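Local coordinates for protein arginase (Trypanosoma brucei brucei, PDB 4RHJ) that is of unknown function but adopts the arginase-deacetylase fold and evolved without the binuclear manganese cluster of the arginases, at residues A[70-75]-A[312-317]; A[145-150]-A[240-245]; A[159-164]-A[236-241]; A[193-198]-A[212-217]; A[231-236]-A[274-279]. All blocks are in the same frame, centred on the assembly; numbering follows the deposited sequence.

Contact 1: A[70-75]-A[312-317]; sequences RDCDHY and IKEGIL
Cys72 is wedged between Lys313 of helix 303-316 and Leu317, just past its end. Its SG rests on the aliphatic part of Lys313, 3.4 Å from Lys313 CG, while Cys72 CB meets a methyl of Leu317, CD1, at 3.6 Å. The lysine starts with CG anti to the backbone N (chi1 174°), bends at chi2 and chi3 past the sulfur, and brings Lys313 NZ to 2.5 Å from Asp71 O. This short hydrogen bond comes down on the carbonyl from above, 62° out of its plane. The same amine also bonds Pro69 O. On the other flank, Leu317 CD2 sits at the edge of the His74 ring, 3.2 Å from His74 ND1, whereas Asp73 CB lies over one ring face, toward its rim. The carboxylate of Glu314 stands steeply to that ring, the planes 72° apart; its OE1 lies 3.1 Å from His74 ND1, with an angle too poor for a hydrogen bond. Asp73 turns its acid away to a salt bridge with Arg267, and Asp71 binds Gln200 of the second subunit. The chemistry is that of a loop gripped through its backbone: one ammonium group bonds two of its carbonyl oxygens and so ties it to the helix.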
# COMPACT_ATOMS: atom_id res chain seq x y z
N ARG A 70 3.52 -22.72 3.40
CA ARG A 70 4.14 -23.39 2.26
C ARG A 70 3.27 -23.27 1.01
O ARG A 70 3.72 -23.54 -0.10
CB ARG A 70 4.40 -24.86 2.58
CG ARG A 70 5.47 -25.06 3.64
CD ARG A 70 6.85 -24.61 3.14
NE ARG A 70 7.90 -24.96 4.09
CZ ARG A 70 8.52 -24.10 4.89
NH1 ARG A 70 8.21 -22.80 4.86
NH2 ARG A 70 9.46 -24.53 5.72
N ASP A 71 2.02 -22.83 1.21
CA ASP A 71 1.04 -22.70 0.14
C ASP A 71 1.32 -21.51 -0.75
O ASP A 71 1.17 -20.38 -0.33
CB ASP A 71 -0.36 -22.58 0.71
CG ASP A 71 -0.65 -23.63 1.75
OD1 ASP A 71 -0.83 -24.81 1.38
OD2 ASP A 71 -0.70 -23.27 2.95
N CYS A 72 1.70 -21.80 -2.00
CA CYS A 72 2.07 -20.78 -2.97
C CYS A 72 0.87 -20.04 -3.56
O CYS A 72 -0.28 -20.42 -3.34
CB CYS A 72 2.88 -21.41 -4.11
SG CYS A 72 4.50 -22.06 -3.65
N ASP A 73 1.16 -18.99 -4.33
CA ASP A 73 0.13 -18.23 -5.00
C ASP A 73 -0.46 -19.10 -6.10
O ASP A 73 -1.68 -19.17 -6.27
CB ASP A 73 0.70 -16.92 -5.57
CG ASP A 73 -0.34 -16.06 -6.20
OD1 ASP A 73 -1.52 -16.34 -5.93
OD2 ASP A 73 -0.00 -15.13 -6.95
N HIS A 74 0.43 -19.79 -6.80
CA HIS A 74 0.10 -20.70 -7.88
C HIS A 74 0.03 -22.12 -7.35
O HIS A 74 0.54 -22.40 -6.27
CB HIS A 74 1.13 -20.59 -9.00
CG HIS A 74 1.77 -19.25 -9.06
ND1 HIS A 74 3.12 -19.06 -8.86
CD2 HIS A 74 1.24 -18.02 -9.25
CE1 HIS A 74 3.39 -17.77 -8.94
NE2 HIS A 74 2.27 -17.12 -9.17
N TYR A 75 -0.56 -23.01 -8.13
CA TYR A 75 -0.93 -24.31 -7.61
C TYR A 75 0.25 -25.29 -7.60
O TYR A 75 0.24 -26.32 -8.27
CB TYR A 75 -2.13 -24.86 -8.39
CG TYR A 75 -3.41 -24.07 -8.15
CD1 TYR A 75 -3.50 -23.17 -7.08
CD2 TYR A 75 -4.51 -24.21 -8.97
CE1 TYR A 75 -4.66 -22.45 -6.85
CE2 TYR A 75 -5.67 -23.49 -8.74
CZ TYR A 75 -5.74 -22.61 -7.68
OH TYR A 75 -6.89 -21.89 -7.46
N ILE A 312 10.16 -14.68 -1.97
CA ILE A 312 11.09 -15.82 -2.06
C ILE A 312 10.37 -17.11 -2.48
O ILE A 312 10.87 -17.86 -3.32
CB ILE A 312 11.82 -16.09 -0.71
CG1 ILE A 312 12.54 -14.83 -0.19
CG2 ILE A 312 12.80 -17.25 -0.83
CD1 ILE A 312 12.75 -14.82 1.32
N LYS A 313 9.22 -17.36 -1.86
CA LYS A 313 8.35 -18.48 -2.23
C LYS A 313 8.14 -18.56 -3.73
O LYS A 313 8.52 -19.53 -4.37
CB LYS A 313 6.99 -18.37 -1.52
CG LYS A 313 5.98 -19.44 -1.97
CD LYS A 313 5.03 -19.87 -0.85
CE LYS A 313 4.21 -18.74 -0.34
NZ LYS A 313 3.18 -19.22 0.62
N GLU A 314 7.55 -17.52 -4.29
CA GLU A 314 7.16 -17.56 -5.70
C GLU A 314 8.36 -17.38 -6.64
O GLU A 314 8.24 -17.54 -7.86
CB GLU A 314 6.08 -16.52 -5.96
CG GLU A 314 4.93 -16.58 -4.94
CD GLU A 314 4.07 -17.85 -5.02
OE1 GLU A 314 4.17 -18.59 -6.01
OE2 GLU A 314 3.26 -18.08 -4.10
N GLY A 315 9.52 -17.09 -6.06
CA GLY A 315 10.78 -17.13 -6.78
C GLY A 315 11.28 -18.56 -6.92
O GLY A 315 11.90 -18.91 -7.92
N ILE A 316 10.98 -19.38 -5.92
CA ILE A 316 11.36 -20.79 -5.99
C ILE A 316 10.44 -21.58 -6.93
O ILE A 316 10.91 -22.42 -7.69
CB ILE A 316 11.33 -21.43 -4.61
CG1 ILE A 316 12.50 -20.90 -3.75
CG2 ILE A 316 11.45 -22.92 -4.73
CD1 ILE A 316 12.46 -21.40 -2.34
N LEU A 317 9.15 -21.30 -6.88
CA LEU A 317 8.20 -21.91 -7.79
C LEU A 317 8.61 -21.78 -9.27
O LEU A 317 8.41 -20.75 -9.88
CB LEU A 317 6.82 -21.29 -7.56
CG LEU A 317 5.61 -21.91 -8.22
CD1 LEU A 317 4.41 -21.75 -7.33
CD2 LEU A 317 5.35 -21.23 -9.54

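Contact 2: A[145-150]-A[240-245]; sequences SATLSM and FISIDA
Phe240, second residue of strand 239-244, presses its ring against Thr147, where the central parallel sheet of this alpha/beta arginase-deacetylase fold meets residues 145-150 at the N-terminal part of helix 148-157. With CG anti to the backbone nitrogen (chi1 -177°), the ring extends away from the strand towards 145-150. Its outer atoms do the touching: Phe240 CZ lies 3.4 Å from Thr147 CA, and Phe240 CE2 is 3.6 Å from the methyl Thr147 CG2. Met150 CB arrives at the ring edge, 3.8 Å from Phe240 CE1, and Ala146 O also lies near the ring plane. Ile241 turns to the other side of the strand and packs on Ile276. Ser242 faces the same way as Phe240, and its OG forms a 2.8 Å hydrogen bond with Thr147 OG1; either hydroxyl could donate. Thr147 OG1 has a second, weak bond to Asp285 OD2, so a buried hydroxyl links two neighbouring strands. Ile243 points away again, against Val286. Asp244, which binds manganese in another structure of this protein, has no metal here and does not touch 145-150. Its two carboxylate oxygens are occupied separately: OD1 accepts from Ser246 N, and OD2 is hydrogen-bonded to Ser169 OG.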
# COMPACT_ATOMS: atom_id res chain seq x y z
N SER A 145 25.23 -8.09 -2.84
CA SER A 145 26.56 -8.60 -3.20
C SER A 145 26.55 -10.05 -3.63
O SER A 145 27.38 -10.49 -4.44
CB SER A 145 27.52 -8.44 -2.03
OG SER A 145 26.89 -8.83 -0.82
N ALA A 146 25.60 -10.81 -3.09
CA ALA A 146 25.40 -12.20 -3.46
C ALA A 146 24.76 -12.35 -4.83
O ALA A 146 24.14 -13.36 -5.12
CB ALA A 146 24.55 -12.91 -2.43
N THR A 147 24.87 -11.32 -5.66
CA THR A 147 24.51 -11.46 -7.07
C THR A 147 25.80 -11.74 -7.81
O THR A 147 25.90 -12.72 -8.54
CB THR A 147 23.79 -10.23 -7.62
OG1 THR A 147 22.44 -10.24 -7.14
CG2 THR A 147 23.80 -10.22 -9.16
N LEU A 148 26.79 -10.91 -7.56
CA LEU A 148 28.13 -11.05 -8.12
C LEU A 148 28.72 -12.46 -7.96
O LEU A 148 29.11 -13.08 -8.93
CB LEU A 148 29.04 -10.00 -7.48
CG LEU A 148 30.54 -10.00 -7.76
CD1 LEU A 148 30.82 -10.01 -9.26
CD2 LEU A 148 31.17 -8.79 -7.10
N SER A 149 28.77 -12.96 -6.72
CA SER A 149 29.42 -14.23 -6.41
C SER A 149 28.75 -15.44 -7.06
O SER A 149 29.42 -16.33 -7.57
CB SER A 149 29.46 -14.46 -4.90
OG SER A 149 29.51 -13.23 -4.20
N MET A 150 27.42 -15.46 -7.02
CA MET A 150 26.62 -16.60 -7.47
C MET A 150 26.63 -16.79 -8.98
O MET A 150 26.73 -17.92 -9.49
CB MET A 150 25.17 -16.45 -6.98
CG MET A 150 24.99 -16.48 -5.45
SD MET A 150 23.28 -16.16 -4.96
CE MET A 150 22.46 -17.64 -5.56
N PHE A 240 19.48 -15.36 -14.20
CA PHE A 240 19.74 -15.03 -12.81
C PHE A 240 18.64 -14.08 -12.39
O PHE A 240 18.28 -13.17 -13.13
CB PHE A 240 21.12 -14.39 -12.63
CG PHE A 240 21.49 -14.09 -11.19
CD1 PHE A 240 22.40 -14.88 -10.51
CD2 PHE A 240 20.93 -13.00 -10.53
CE1 PHE A 240 22.75 -14.60 -9.18
CE2 PHE A 240 21.27 -12.72 -9.21
CZ PHE A 240 22.18 -13.52 -8.54
N ILE A 241 18.10 -14.26 -11.20
CA ILE A 241 17.08 -13.32 -10.77
C ILE A 241 17.58 -12.59 -9.54
O ILE A 241 17.95 -13.22 -8.55
CB ILE A 241 15.74 -14.04 -10.51
CG1 ILE A 241 15.15 -14.48 -11.85
CG2 ILE A 241 14.78 -13.12 -9.79
CD1 ILE A 241 13.79 -15.14 -11.79
N SER A 242 17.65 -11.26 -9.65
CA SER A 242 18.15 -10.41 -8.57
C SER A 242 17.06 -9.42 -8.18
O SER A 242 16.56 -8.67 -9.03
CB SER A 242 19.42 -9.66 -8.97
OG SER A 242 20.04 -9.06 -7.84
N ILE A 243 16.72 -9.45 -6.90
CA ILE A 243 15.54 -8.79 -6.36
C ILE A 243 15.90 -7.92 -5.16
O ILE A 243 16.19 -8.40 -4.08
CB ILE A 243 14.46 -9.82 -5.95
CG1 ILE A 243 13.80 -10.41 -7.20
CG2 ILE A 243 13.43 -9.19 -5.01
CD1 ILE A 243 12.93 -11.61 -6.91
N ASP A 244 15.95 -6.62 -5.39
CA ASP A 244 16.11 -5.66 -4.33
C ASP A 244 14.73 -5.29 -3.84
O ASP A 244 13.86 -4.89 -4.62
CB ASP A 244 16.85 -4.43 -4.81
CG ASP A 244 17.34 -3.55 -3.67
OD1 ASP A 244 16.76 -3.59 -2.57
OD2 ASP A 244 18.30 -2.80 -3.88
N ALA A 245 14.54 -5.45 -2.54
CA ALA A 245 13.31 -5.09 -1.86
C ALA A 245 12.98 -3.61 -2.08
O ALA A 245 11.82 -3.18 -1.96
CB ALA A 245 13.43 -5.40 -0.38

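Contact 3: A[159-164]-A[236-241]; sequences PSDDIV and DYPVFI
Phe240 N donates to Val164 O at 3.1 Å with an almost straight N-H...O angle of 170°, the shorter of two bonds that Val164 makes across this contact. The other, from Val164 N to Pro238 O, is 3.2 Å long and about as straight. One residue thus reaches both sides of Val239, which is its bridge partner. The pairing begins only here: upstream, Asp162 presents its carbonyl to a proline, which has no N-H to offer, and Pro238 CD sits 3.2 Å from Asp162 O. That oxygen is buried without a hydrogen-bonding partner. Val164 CG1, anti to the carbonyl carbon (chi1 -42°), packs on Tyr237 CB at 3.6 Å, the two chains crossing at about a right angle. Asp162 instead runs alongside Tyr237; its CB lies at the ring edge, 3.7 Å from Tyr237 CD1, and its carboxylate is turned 28° from the ring plane. Ile163 points to the opposite side of the sheet, where Val151 and Tyr154 of helix 148-157 cover it. The arrangement is the opening of a parallel strand pair: strands 163-168 and 239-244, not consecutive in sequence, lie side by side in the parallel sheet of the arginase-deacetylase fold.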
# COMPACT_ATOMS: atom_id res chain seq x y z
N PRO A 159 31.35 -21.56 -18.43
CA PRO A 159 31.80 -20.38 -19.17
C PRO A 159 31.22 -20.31 -20.58
O PRO A 159 31.34 -19.29 -21.26
CB PRO A 159 33.31 -20.55 -19.21
CG PRO A 159 33.49 -22.02 -19.20
CD PRO A 159 32.44 -22.54 -18.27
N SER A 160 30.60 -21.40 -21.01
CA SER A 160 29.99 -21.48 -22.32
C SER A 160 28.58 -20.92 -22.29
O SER A 160 28.08 -20.39 -23.30
CB SER A 160 29.96 -22.92 -22.81
OG SER A 160 29.22 -23.73 -21.90
N ASP A 161 27.92 -21.04 -21.14
CA ASP A 161 26.54 -20.61 -20.97
C ASP A 161 26.45 -19.08 -20.93
O ASP A 161 27.20 -18.43 -20.22
CB ASP A 161 25.94 -21.20 -19.69
CG ASP A 161 25.43 -22.62 -19.88
OD1 ASP A 161 24.25 -22.79 -20.24
OD2 ASP A 161 26.20 -23.58 -19.65
N ASP A 162 25.53 -18.53 -21.72
CA ASP A 162 25.24 -17.09 -21.67
C ASP A 162 24.34 -16.75 -20.48
O ASP A 162 23.21 -17.22 -20.41
CB ASP A 162 24.57 -16.65 -22.97
CG ASP A 162 25.47 -16.78 -24.18
OD1 ASP A 162 26.71 -16.63 -24.01
OD2 ASP A 162 24.95 -17.02 -25.29
N ILE A 163 24.83 -15.93 -19.56
CA ILE A 163 24.03 -15.55 -18.39
C ILE A 163 23.45 -14.15 -18.51
O ILE A 163 24.19 -13.19 -18.70
CB ILE A 163 24.85 -15.61 -17.09
CG1 ILE A 163 25.48 -17.00 -16.92
CG2 ILE A 163 23.98 -15.21 -15.90
CD1 ILE A 163 26.41 -17.11 -15.73
N VAL A 164 22.14 -14.04 -18.38
CA VAL A 164 21.52 -12.72 -18.32
C VAL A 164 20.97 -12.51 -16.93
O VAL A 164 20.91 -13.45 -16.14
CB VAL A 164 20.41 -12.54 -19.36
CG1 VAL A 164 20.84 -13.15 -20.69
CG2 VAL A 164 19.11 -13.15 -18.87
N ASP A 236 15.91 -17.88 -24.65
CA ASP A 236 16.49 -19.18 -24.36
C ASP A 236 17.76 -19.02 -23.51
O ASP A 236 18.55 -19.96 -23.39
CB ASP A 236 16.81 -19.92 -25.67
CG ASP A 236 15.60 -20.01 -26.59
OD1 ASP A 236 14.66 -19.21 -26.42
OD2 ASP A 236 15.59 -20.87 -27.50
N TYR A 237 17.95 -17.83 -22.94
CA TYR A 237 19.13 -17.49 -22.14
C TYR A 237 18.88 -17.67 -20.64
O TYR A 237 17.97 -17.05 -20.11
CB TYR A 237 19.57 -16.05 -22.41
CG TYR A 237 19.92 -15.76 -23.84
CD1 TYR A 237 21.22 -15.91 -24.30
CD2 TYR A 237 18.95 -15.36 -24.74
CE1 TYR A 237 21.55 -15.66 -25.62
CE2 TYR A 237 19.27 -15.10 -26.07
CZ TYR A 237 20.57 -15.25 -26.50
OH TYR A 237 20.89 -15.00 -27.81
N PRO A 238 19.70 -18.51 -19.96
CA PRO A 238 19.65 -18.80 -18.52
C PRO A 238 19.50 -17.56 -17.64
O PRO A 238 20.27 -16.62 -17.78
CB PRO A 238 21.00 -19.49 -18.26
CG PRO A 238 21.30 -20.16 -19.54
CD PRO A 238 20.80 -19.24 -20.62
N VAL A 239 18.52 -17.56 -16.75
CA VAL A 239 18.20 -16.36 -16.00
C VAL A 239 18.70 -16.37 -14.56
O VAL A 239 18.40 -17.27 -13.79
CB VAL A 239 16.66 -16.09 -15.97
CG1 VAL A 239 16.37 -14.79 -15.26
CG2 VAL A 239 16.08 -16.03 -17.38
N PHE A 240 19.48 -15.36 -14.20
CA PHE A 240 19.74 -15.03 -12.81
C PHE A 240 18.64 -14.08 -12.39
O PHE A 240 18.28 -13.17 -13.13
CB PHE A 240 21.12 -14.39 -12.63
CG PHE A 240 21.49 -14.09 -11.19
CD1 PHE A 240 22.40 -14.88 -10.51
CD2 PHE A 240 20.93 -13.00 -10.53
CE1 PHE A 240 22.75 -14.60 -9.18
CE2 PHE A 240 21.27 -12.72 -9.21
CZ PHE A 240 22.18 -13.52 -8.54
N ILE A 241 18.10 -14.26 -11.20
CA ILE A 241 17.08 -13.32 -10.77
C ILE A 241 17.58 -12.59 -9.54
O ILE A 241 17.95 -13.22 -8.55
CB ILE A 241 15.74 -14.04 -10.51
CG1 ILE A 241 15.15 -14.48 -11.85
CG2 ILE A 241 14.78 -13.12 -9.79
CD1 ILE A 241 13.79 -15.14 -11.79

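Contact 4: A[193-198]-A[212-217]; sequences VVSVGN and HKMFYM
Tyr216 keeps only the root of its side chain near Ser195, with Tyr216 CB 3.7 Å from Ser195 O. CG is placed between the backbone nitrogen and the carbonyl carbon (chi1 35°), and the ring swings off the strand pair to a cation-pi contact with Arg209 and packing against Tyr75 of the third subunit. The ring of Phe215, on the other face of the sheet, also leads away from strand 190-196. Sulfur-bearing chains therefore do most of the apolar work. Met217 folds back so that its CE lies 3.4 Å from Val194 CG1, tighter than usual van der Waals contact, and 4.0 Å from Val196 CG2. Met214 runs side by side with Val193, its SD 3.6 Å from Val193 CG1. The two backbones are joined by alternating bonds: Phe215 N to Val193 O, Ser195 N to Phe215 O, Met217 N to Ser195 O and Gly197 N to Met217 O, all 2.9 Å. Gly197 closes the ladder with a positive phi of 89°, which suits glycine. Asn198 then turns to Arg209 on the connecting helix and to Ser169 O. This is a beta-alpha-beta unit, with helix 203-211 carrying the chain from strand 190-196 to strand 215-217, the outermost on this side.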
# COMPACT_ATOMS: atom_id res chain seq x y z
N VAL A 193 21.35 -7.23 -19.53
CA VAL A 193 20.69 -6.85 -18.28
C VAL A 193 19.30 -6.26 -18.51
O VAL A 193 19.14 -5.28 -19.22
CB VAL A 193 21.51 -5.82 -17.48
CG1 VAL A 193 20.73 -5.37 -16.24
CG2 VAL A 193 22.86 -6.39 -17.07
N VAL A 194 18.31 -6.88 -17.89
CA VAL A 194 16.95 -6.37 -17.86
C VAL A 194 16.68 -5.74 -16.49
O VAL A 194 16.56 -6.43 -15.49
CB VAL A 194 15.93 -7.48 -18.15
CG1 VAL A 194 14.58 -6.91 -18.43
CG2 VAL A 194 16.38 -8.34 -19.34
N SER A 195 16.62 -4.41 -16.45
CA SER A 195 16.39 -3.71 -15.19
C SER A 195 14.96 -3.21 -15.06
O SER A 195 14.52 -2.37 -15.84
CB SER A 195 17.36 -2.55 -15.04
OG SER A 195 18.62 -3.04 -14.63
N VAL A 196 14.25 -3.71 -14.07
CA VAL A 196 12.82 -3.43 -13.94
C VAL A 196 12.51 -2.64 -12.66
O VAL A 196 13.08 -2.90 -11.61
CB VAL A 196 12.00 -4.76 -13.96
CG1 VAL A 196 10.50 -4.49 -13.93
CG2 VAL A 196 12.36 -5.61 -15.18
N GLY A 197 11.62 -1.65 -12.76
CA GLY A 197 11.20 -0.91 -11.58
C GLY A 197 12.00 0.31 -11.19
O GLY A 197 11.62 1.00 -10.26
N ASN A 198 13.09 0.60 -11.90
CA ASN A 198 13.95 1.75 -11.59
C ASN A 198 13.17 3.07 -11.47
O ASN A 198 12.32 3.36 -12.30
CB ASN A 198 15.03 1.92 -12.67
CG ASN A 198 16.18 0.94 -12.52
OD1 ASN A 198 17.24 1.14 -13.10
ND2 ASN A 198 15.98 -0.12 -11.74
N HIS A 212 26.19 0.09 -22.45
CA HIS A 212 26.20 -1.36 -22.34
C HIS A 212 24.87 -1.97 -22.79
O HIS A 212 24.53 -3.09 -22.41
CB HIS A 212 26.53 -1.80 -20.92
CG HIS A 212 27.57 -2.88 -20.87
ND1 HIS A 212 28.67 -2.81 -20.04
CD2 HIS A 212 27.70 -4.03 -21.57
CE1 HIS A 212 29.42 -3.88 -20.22
NE2 HIS A 212 28.85 -4.64 -21.14
N LYS A 213 24.15 -1.20 -23.61
CA LYS A 213 23.01 -1.67 -24.39
C LYS A 213 22.05 -2.60 -23.64
O LYS A 213 21.57 -3.58 -24.22
CB LYS A 213 23.52 -2.34 -25.67
CG LYS A 213 24.34 -1.41 -26.57
CD LYS A 213 25.06 -2.17 -27.68
CE LYS A 213 26.04 -1.29 -28.43
NZ LYS A 213 27.05 -0.68 -27.52
N MET A 214 21.79 -2.29 -22.38
CA MET A 214 20.89 -3.09 -21.56
C MET A 214 19.48 -2.56 -21.68
O MET A 214 19.27 -1.42 -22.07
CB MET A 214 21.33 -3.09 -20.09
CG MET A 214 20.83 -1.94 -19.25
SD MET A 214 21.37 -2.11 -17.55
CE MET A 214 23.13 -1.82 -17.74
N PHE A 215 18.50 -3.40 -21.37
CA PHE A 215 17.11 -2.98 -21.46
C PHE A 215 16.58 -2.63 -20.07
O PHE A 215 17.04 -3.14 -19.05
CB PHE A 215 16.25 -4.06 -22.12
CG PHE A 215 14.95 -3.54 -22.68
CD1 PHE A 215 14.96 -2.46 -23.56
CD2 PHE A 215 13.74 -4.13 -22.35
CE1 PHE A 215 13.77 -1.98 -24.08
CE2 PHE A 215 12.55 -3.64 -22.88
CZ PHE A 215 12.57 -2.56 -23.74
N TYR A 216 15.62 -1.72 -20.05
CA TYR A 216 15.09 -1.24 -18.79
C TYR A 216 13.62 -0.87 -18.90
O TYR A 216 13.10 -0.61 -19.99
CB TYR A 216 15.92 -0.04 -18.29
CG TYR A 216 16.45 0.87 -19.38
CD1 TYR A 216 15.77 2.03 -19.73
CD2 TYR A 216 17.64 0.58 -20.04
CE1 TYR A 216 16.26 2.87 -20.71
CE2 TYR A 216 18.13 1.41 -21.03
CZ TYR A 216 17.44 2.55 -21.35
OH TYR A 216 17.94 3.37 -22.33
N MET A 217 12.95 -0.89 -17.75
CA MET A 217 11.55 -0.50 -17.63
C MET A 217 11.33 0.18 -16.30
O MET A 217 11.05 -0.48 -15.31
CB MET A 217 10.62 -1.71 -17.75
CG MET A 217 10.58 -2.37 -19.12
SD MET A 217 10.99 -4.13 -19.07
CE MET A 217 12.76 -4.06 -18.83

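Contact 5: A[231-236]-A[274-279]; sequences RDIRND and NGIRGP
Arg277 reaches along Asp232, Ile233 and Arg234, and most of its chain meets a neighbour. CB lies 3.2 Å from Arg234 N, and CG 3.1 Å from the same nitrogen. The chain bends at chi2 (-73°), which carries CD past Asp232 CB at 4.1 Å and lays the guanidinium beside the acid. There Arg277 NE makes a weak bond to Asp232 OD1 at 3.0 Å, and Arg277 NH2 a stronger one to that same oxygen at 2.8 Å. NH2 meets this oxygen on its anti side, 25° out of the carboxylate plane, with carboxylate and guanidinium 45° apart: a pincer on one atom, not a flat two-by-two pairing. Asp232 OD2 is taken by Arg234 NH2 at 2.9 Å. Behind the charges, Ile233 CD1 packs on Ile276 CG1 at 3.8 Å, and Asn235 ND2 gives a weak hydrogen bond to Arg277 O. The two loops run in nearly the same direction, and Ile233 N and Arg277 N are buried with no partner. Since one carboxylate serves two arginines, the network probably balances part of their charge, and side-chain bonds, with no backbone ladder between the loops, probably help to join the loops before strands 239-244 and 281-287.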
# COMPACT_ATOMS: atom_id res chain seq x y z
N ARG A 231 4.72 -8.84 -23.92
CA ARG A 231 4.48 -9.63 -22.72
C ARG A 231 5.69 -10.45 -22.32
O ARG A 231 6.54 -10.00 -21.57
CB ARG A 231 3.30 -10.58 -22.91
CG ARG A 231 1.97 -9.90 -23.15
CD ARG A 231 0.81 -10.77 -22.65
NE ARG A 231 -0.36 -9.94 -22.41
CZ ARG A 231 -1.08 -9.96 -21.30
NH1 ARG A 231 -0.79 -10.80 -20.32
NH2 ARG A 231 -2.11 -9.14 -21.17
N ASP A 232 5.73 -11.68 -22.83
CA ASP A 232 6.74 -12.64 -22.41
C ASP A 232 8.17 -12.19 -22.74
O ASP A 232 8.41 -11.57 -23.76
CB ASP A 232 6.48 -14.00 -23.04
CG ASP A 232 5.10 -14.53 -22.77
OD1 ASP A 232 4.71 -14.62 -21.59
OD2 ASP A 232 4.40 -14.88 -23.75
N ILE A 233 9.09 -12.53 -21.84
CA ILE A 233 10.52 -12.23 -21.97
C ILE A 233 11.01 -13.06 -23.16
O ILE A 233 11.85 -12.57 -23.93
CB ILE A 233 11.35 -12.56 -20.74
CG1 ILE A 233 10.66 -12.16 -19.44
CG2 ILE A 233 12.69 -11.87 -20.81
CD1 ILE A 233 11.48 -11.30 -18.47
N ARG A 234 10.54 -14.30 -23.27
CA ARG A 234 10.73 -15.12 -24.45
C ARG A 234 12.18 -15.26 -24.89
O ARG A 234 12.54 -14.91 -26.01
CB ARG A 234 9.88 -14.58 -25.62
CG ARG A 234 8.42 -15.03 -25.67
CD ARG A 234 7.66 -14.43 -26.83
NE ARG A 234 6.25 -14.19 -26.51
CZ ARG A 234 5.76 -13.01 -26.11
NH1 ARG A 234 6.57 -11.97 -25.96
NH2 ARG A 234 4.47 -12.88 -25.85
N ASN A 235 13.03 -15.76 -23.99
CA ASN A 235 14.43 -15.99 -24.34
C ASN A 235 14.85 -17.41 -23.99
O ASN A 235 14.25 -18.05 -23.14
CB ASN A 235 15.34 -14.98 -23.64
CG ASN A 235 15.25 -15.08 -22.14
OD1 ASN A 235 16.04 -15.76 -21.50
ND2 ASN A 235 14.26 -14.43 -21.57
N ASP A 236 15.91 -17.88 -24.65
CA ASP A 236 16.49 -19.18 -24.36
C ASP A 236 17.76 -19.02 -23.51
O ASP A 236 18.55 -19.96 -23.39
CB ASP A 236 16.81 -19.92 -25.67
CG ASP A 236 15.60 -20.01 -26.59
OD1 ASP A 236 14.66 -19.21 -26.42
OD2 ASP A 236 15.59 -20.87 -27.50
N ASN A 274 6.24 -13.41 -12.49
CA ASN A 274 5.58 -14.58 -13.05
C ASN A 274 5.95 -14.71 -14.53
O ASN A 274 6.15 -15.81 -15.04
CB ASN A 274 4.06 -14.46 -12.85
CG ASN A 274 3.29 -15.69 -13.33
OD1 ASN A 274 3.23 -16.72 -12.64
ND2 ASN A 274 2.66 -15.57 -14.50
N GLY A 275 6.09 -13.56 -15.18
CA GLY A 275 6.32 -13.48 -16.61
C GLY A 275 7.75 -13.56 -17.09
O GLY A 275 8.00 -13.27 -18.26
N ILE A 276 8.67 -13.97 -16.23
CA ILE A 276 10.08 -14.09 -16.62
C ILE A 276 10.25 -15.38 -17.36
O ILE A 276 9.74 -16.40 -16.92
CB ILE A 276 11.04 -14.01 -15.39
CG1 ILE A 276 11.10 -12.58 -14.86
CG2 ILE A 276 12.44 -14.45 -15.74
CD1 ILE A 276 11.94 -12.42 -13.62
N ARG A 277 10.93 -15.35 -18.49
CA ARG A 277 11.07 -16.54 -19.32
C ARG A 277 12.51 -17.02 -19.32
O ARG A 277 13.43 -16.25 -19.08
CB ARG A 277 10.63 -16.27 -20.76
CG ARG A 277 9.20 -15.84 -20.95
CD ARG A 277 8.21 -16.95 -20.75
NE ARG A 277 6.92 -16.37 -20.44
CZ ARG A 277 6.57 -15.99 -19.22
NH1 ARG A 277 7.41 -16.16 -18.21
NH2 ARG A 277 5.39 -15.46 -19.00
N GLY A 278 12.70 -18.30 -19.60
CA GLY A 278 14.05 -18.83 -19.66
C GLY A 278 14.13 -20.33 -19.82
O GLY A 278 13.12 -21.03 -19.75
N PRO A 279 15.35 -20.84 -20.05
CA PRO A 279 15.61 -22.27 -20.19
C PRO A 279 15.86 -22.86 -18.83
O PRO A 279 15.82 -24.09 -18.66
CB PRO A 279 16.88 -22.30 -21.04
CG PRO A 279 17.62 -21.09 -20.58
CD PRO A 279 16.56 -20.04 -20.30

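In the fold
From the N terminus, residues 70-75 come first and wait for 312-317 near the end of the modelled chain, so contact 1 closes a long loop that encloses the other four. Next, 145-150 opens contact 2 and 159-164 opens contact 3; both end on strand 239-244, sharing Phe240 and Ile241. Within both loops lies contact 4, a local closure of a beta-alpha-beta unit. Contact 5 starts at 231-236 and ends at 274-279, crossing contacts 2 and 3: it shares Asp236 with contact 3, whose Tyr237 and Pro238 pack on Pro279. Asn274 also packs on His74 of contact 1. Together they tie helices 148-157 and 303-316, the sheet and its connecting loops.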